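Local coordinates for protein hydrogenase (NiFe) small subunit HydA (PDB 3MYR) that probably oxidises hydrogen together with its large subunit, carrying the electrons through a chain of three iron-sulfur clusters, at residues P148-V153 / A229-N234. Numbering follows the deposited sequence.
Sequences PPIPMV and ATMKWN. With SF4 (iron/sulfur cluster), chain I; F3S (Fe3-s4 cluster), chain K.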
ATOM      1  N   PRO A 148       8.477   8.701   0.264  1.00 15.99           N
ATOM      2  CA  PRO A 148       8.443   9.230  -1.123  1.00 15.10           C
ATOM      3  C   PRO A 148       8.716  10.751  -1.040  1.00 14.29           C
ATOM      4  O   PRO A 148       8.852  11.292   0.065  1.00 15.37           O
ATOM      5  CB  PRO A 148       7.003   8.956  -1.567  1.00 15.71           C
ATOM      6  CG  PRO A 148       6.172   9.075  -0.231  1.00 14.36           C
ATOM      7  CD  PRO A 148       7.142   8.688   0.904  1.00 14.26           C
ATOM      8  N   PRO A 149       8.883  11.416  -2.181  1.00 14.16           N
ATOM      9  CA  PRO A 149       8.982  12.866  -2.231  1.00 15.19           C
ATOM     10  C   PRO A 149       7.670  13.440  -1.678  1.00 13.91           C
ATOM     11  O   PRO A 149       6.605  12.815  -1.747  1.00 14.82           O
ATOM     12  CB  PRO A 149       9.042  13.170  -3.797  1.00 14.56           C
ATOM     13  CG  PRO A 149       9.521  11.792  -4.419  1.00 17.03           C
ATOM     14  CD  PRO A 149       8.782  10.814  -3.531  1.00 14.61           C
ATOM     15  N   ILE A 150       7.744  14.677  -1.253  1.00 15.84           N
ATOM     16  CA  ILE A 150       6.555  15.456  -0.856  1.00 14.19           C
ATOM     17  C   ILE A 150       5.511  15.578  -1.960  1.00 16.68           C
ATOM     18  O   ILE A 150       5.828  15.918  -3.077  1.00 17.21           O
ATOM     19  CB  ILE A 150       6.985  16.828  -0.402  1.00 13.52           C
ATOM     20  CG1 ILE A 150       7.944  16.669   0.830  1.00 15.19           C
ATOM     21  CG2 ILE A 150       5.757  17.659   0.096  1.00 16.10           C
ATOM     22  CD1 ILE A 150       8.746  18.066   1.143  1.00 12.35           C
ATOM     23  N   PRO A 151       4.219  15.440  -1.606  1.00 17.07           N
ATOM     24  CA  PRO A 151       3.234  15.364  -2.718  1.00 16.99           C
ATOM     25  C   PRO A 151       3.299  16.608  -3.572  1.00 20.19           C
ATOM     26  O   PRO A 151       3.261  16.478  -4.814  1.00 18.06           O
ATOM     27  CB  PRO A 151       1.886  15.346  -1.977  1.00 13.81           C
ATOM     28  CG  PRO A 151       2.219  14.493  -0.708  1.00 13.10           C
ATOM     29  CD  PRO A 151       3.695  14.904  -0.342  1.00 12.78           C
ATOM     30  N   MET A 152       3.333  17.801  -2.926  1.00 17.14           N
ATOM     31  CA  MET A 152       3.320  19.030  -3.719  1.00 17.69           C
ATOM     32  C   MET A 152       4.665  19.392  -4.313  1.00 18.28           C
ATOM     33  O   MET A 152       4.717  20.240  -5.194  1.00 18.10           O
ATOM     34  CB  MET A 152       2.705  20.177  -2.945  1.00 17.23           C
ATOM     35  CG  MET A 152       1.161  19.980  -3.127  1.00 20.94           C
ATOM     36  SD  MET A 152       0.284  21.448  -2.827  1.00 31.16           S
ATOM     37  CE  MET A 152       0.471  21.638  -1.040  1.00 29.79           C
ATOM     38  N   VAL A 153       5.717  18.610  -3.996  1.00 16.77           N
ATOM     39  CA  VAL A 153       6.953  18.683  -4.806  1.00 15.08           C
ATOM     40  C   VAL A 153       6.759  17.953  -6.108  1.00 16.30           C
ATOM     41  O   VAL A 153       7.173  18.433  -7.172  1.00 19.93           O
ATOM     42  CB  VAL A 153       8.169  18.145  -4.028  1.00 15.80           C
ATOM     43  CG1 VAL A 153       9.373  17.931  -4.964  1.00 14.90           C
ATOM     44  CG2 VAL A 153       8.496  19.109  -2.883  1.00 12.92           C
ATOM     45  N   ALA A 229      11.334  20.906   5.760  1.00 15.77           N
ATOM     46  CA  ALA A 229      11.410  21.841   6.871  1.00 17.13           C
ATOM     47  C   ALA A 229      10.702  23.177   6.540  1.00 19.34           C
ATOM     48  O   ALA A 229      10.359  23.907   7.443  1.00 18.80           O
ATOM     49  CB  ALA A 229      12.922  22.101   7.256  1.00 14.25           C
ATOM     50  N   THR A 230      10.518  23.492   5.247  1.00 17.08           N
ATOM     51  CA  THR A 230       9.833  24.717   4.809  1.00 17.67           C
ATOM     52  C   THR A 230       8.433  24.492   4.242  1.00 19.99           C
ATOM     53  O   THR A 230       7.517  25.198   4.619  1.00 22.27           O
ATOM     54  CB  THR A 230      10.684  25.446   3.766  1.00 18.91           C
ATOM     55  OG1 THR A 230      11.039  24.537   2.696  1.00 20.24           O
ATOM     56  CG2 THR A 230      12.056  25.907   4.468  1.00 20.50           C
ATOM     57  N   MET A 231       8.284  23.604   3.257  1.00 17.66           N
ATOM     58  CA  MET A 231       6.974  23.329   2.680  1.00 16.94           C
ATOM     59  C   MET A 231       6.190  22.427   3.638  1.00 16.71           C
ATOM     60  O   MET A 231       4.975  22.549   3.769  1.00 17.06           O
ATOM     61  CB  MET A 231       7.160  22.598   1.315  1.00 17.36           C
ATOM     62  CG  MET A 231       5.822  22.276   0.673  1.00 18.13           C
ATOM     63  SD  MET A 231       6.078  21.348  -0.853  1.00 19.59           S
ATOM     64  CE  MET A 231       7.088  22.568  -1.845  1.00 14.05           C
ATOM     65  N   LYS A 232       6.885  21.490   4.313  1.00 15.55           N
ATOM     66  CA  LYS A 232       6.200  20.466   5.166  1.00 15.65           C
ATOM     67  C   LYS A 232       5.347  19.523   4.334  1.00 16.17           C
ATOM     68  O   LYS A 232       5.313  19.682   3.106  1.00 15.83           O
ATOM     69  CB  LYS A 232       5.336  21.113   6.256  1.00 14.82           C
ATOM     70  CG  LYS A 232       6.147  22.056   7.158  1.00 16.62           C
ATOM     71  CD  LYS A 232       5.326  22.296   8.424  1.00 19.47           C
ATOM     72  CE  LYS A 232       6.069  23.358   9.296  1.00 26.65           C
ATOM     73  NZ  LYS A 232       5.254  23.700  10.550  1.00 21.37           N
ATOM     74  N   TRP A 233       4.699  18.533   4.995  1.00 13.36           N
ATOM     75  CA  TRP A 233       4.014  17.463   4.334  1.00 14.82           C
ATOM     76  C   TRP A 233       2.517  17.554   4.414  1.00 15.36           C
ATOM     77  O   TRP A 233       1.986  17.967   5.433  1.00 17.39           O
ATOM     78  CB  TRP A 233       4.382  16.150   5.018  1.00 13.36           C
ATOM     79  CG  TRP A 233       5.636  15.616   4.452  1.00 13.10           C
ATOM     80  CD1 TRP A 233       6.976  16.004   4.747  1.00 13.89           C
ATOM     81  CD2 TRP A 233       5.691  14.592   3.480  1.00 14.35           C
ATOM     82  NE1 TRP A 233       7.852  15.198   3.970  1.00 16.25           N
ATOM     83  CE2 TRP A 233       7.072  14.284   3.257  1.00 12.00           C
ATOM     84  CE3 TRP A 233       4.687  13.745   2.902  1.00 14.74           C
ATOM     85  CZ2 TRP A 233       7.471  13.306   2.312  1.00 10.37           C
ATOM     86  CZ3 TRP A 233       5.106  12.717   1.973  1.00 14.65           C
ATOM     87  CH2 TRP A 233       6.489  12.504   1.716  1.00 15.63           C
ATOM     88  N   ASN A 234       1.821  17.088   3.379  1.00 14.77           N
ATOM     89  CA  ASN A 234       0.346  16.908   3.445  1.00 14.63           C
ATOM     90  C   ASN A 234      -0.386  18.204   3.643  1.00 15.76           C
ATOM     91  O   ASN A 234      -1.162  18.391   4.602  1.00 15.02           O
ATOM     92  CB  ASN A 234      -0.032  15.867   4.525  1.00 14.93           C
ATOM     93  CG  ASN A 234       0.642  14.481   4.248  1.00 15.41           C
ATOM     94  OD1 ASN A 234       1.617  14.083   4.915  1.00 17.11           O
ATOM     95  ND2 ASN A 234       0.130  13.750   3.237  1.00 15.07           N
TER
HETATM   96 FE1  SF4 I2001      10.457   5.070  -1.247  1.00 15.82          FE
HETATM   97 FE2  SF4 I2001       9.159   5.770  -3.616  0.50 17.11          FE
HETATM   98 FE3  SF4 I2001      11.262   3.885  -3.610  1.00 21.70          FE
HETATM   99 FE4  SF4 I2001       8.559   3.523  -2.389  1.00 19.46          FE
HETATM  100  S1  SF4 I2001       9.198   3.672  -4.729  0.50 18.18           S
HETATM  101  S2  SF4 I2001      10.595   2.845  -1.729  1.00 18.21           S
HETATM  102  S3  SF4 I2001       8.311   5.584  -1.444  1.00 16.72           S
HETATM  103  S4  SF4 I2001      11.412   6.063  -3.035  1.00 21.00           S
HETATM  104 FE1  F3S K2003      14.112  13.651   6.216  1.00 14.38          FE
HETATM  105 FE3  F3S K2003      12.781  12.303   4.314  1.00 14.50          FE
HETATM  106 FE4  F3S K2003      12.084  14.762   4.812  1.00 13.78          FE
HETATM  107  S1  F3S K2003      13.489  11.458   6.284  1.00 16.43           S
HETATM  108  S2  F3S K2003      12.553  15.104   6.910  1.00 12.66           S
HETATM  109  S3  F3S K2003      14.084  14.129   4.005  1.00 14.26           S
HETATM  110  S4  F3S K2003      10.724  13.132   4.343  1.00 12.85           S
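Beside the [3Fe-4S] cluster, the indole of Trp233 lies against the proline-rich segment 148-153, which enters helix 151-164 with Ile150 at the N-cap and carries Pro148 to the proximal [4Fe-4S] cluster held partly by Cys17. Pro148 meets that cluster, its CB 3.6 Å from S3 of SF4, while Trp233 flanks the other, its NE1 3.6 Å from S4 of F3S. The two residues also touch each other: the carbonyl O of Pro148 comes up to the far rim of the indole, in the ring plane, 3.1 Å from Trp233 CH2. Over one face sits Ile150, whose CG1 makes a CH-pi contact 3.7 Å from the centroid of the five-membered ring. With chi1 at -61°, CG1 stands beside the backbone N of Ile150 and over the indole, which leaves CG2, anti to that N, 3.8 Å from Met231 SD. Pro151 adds its CD obliquely, 3.5 Å from Trp233 CZ3. The Met231 sulfur also lies against Val153, with SD 3.9 Å from Val153 CG2. No hydrogen bond crosses this buried contact; apolar contacts, the CH-pi contact and the carbonyl at the ring edge carry it. Replacing Trp233 by an alanine is likely to leave Ile150 CG1 and Pro151 CD without the ring they pack on and the [3Fe-4S] cluster without its indole neighbour. Ser20 of helix 16-23 hydrogen-bonds Pro149 O, and Pro213 of the large subunit packs on Pro148. In this way the flavodoxin-like N-terminal domain is joined to the cluster-binding C-terminal part of a [NiFe] hydrogenase small subunit, whose clusters form an electron relay.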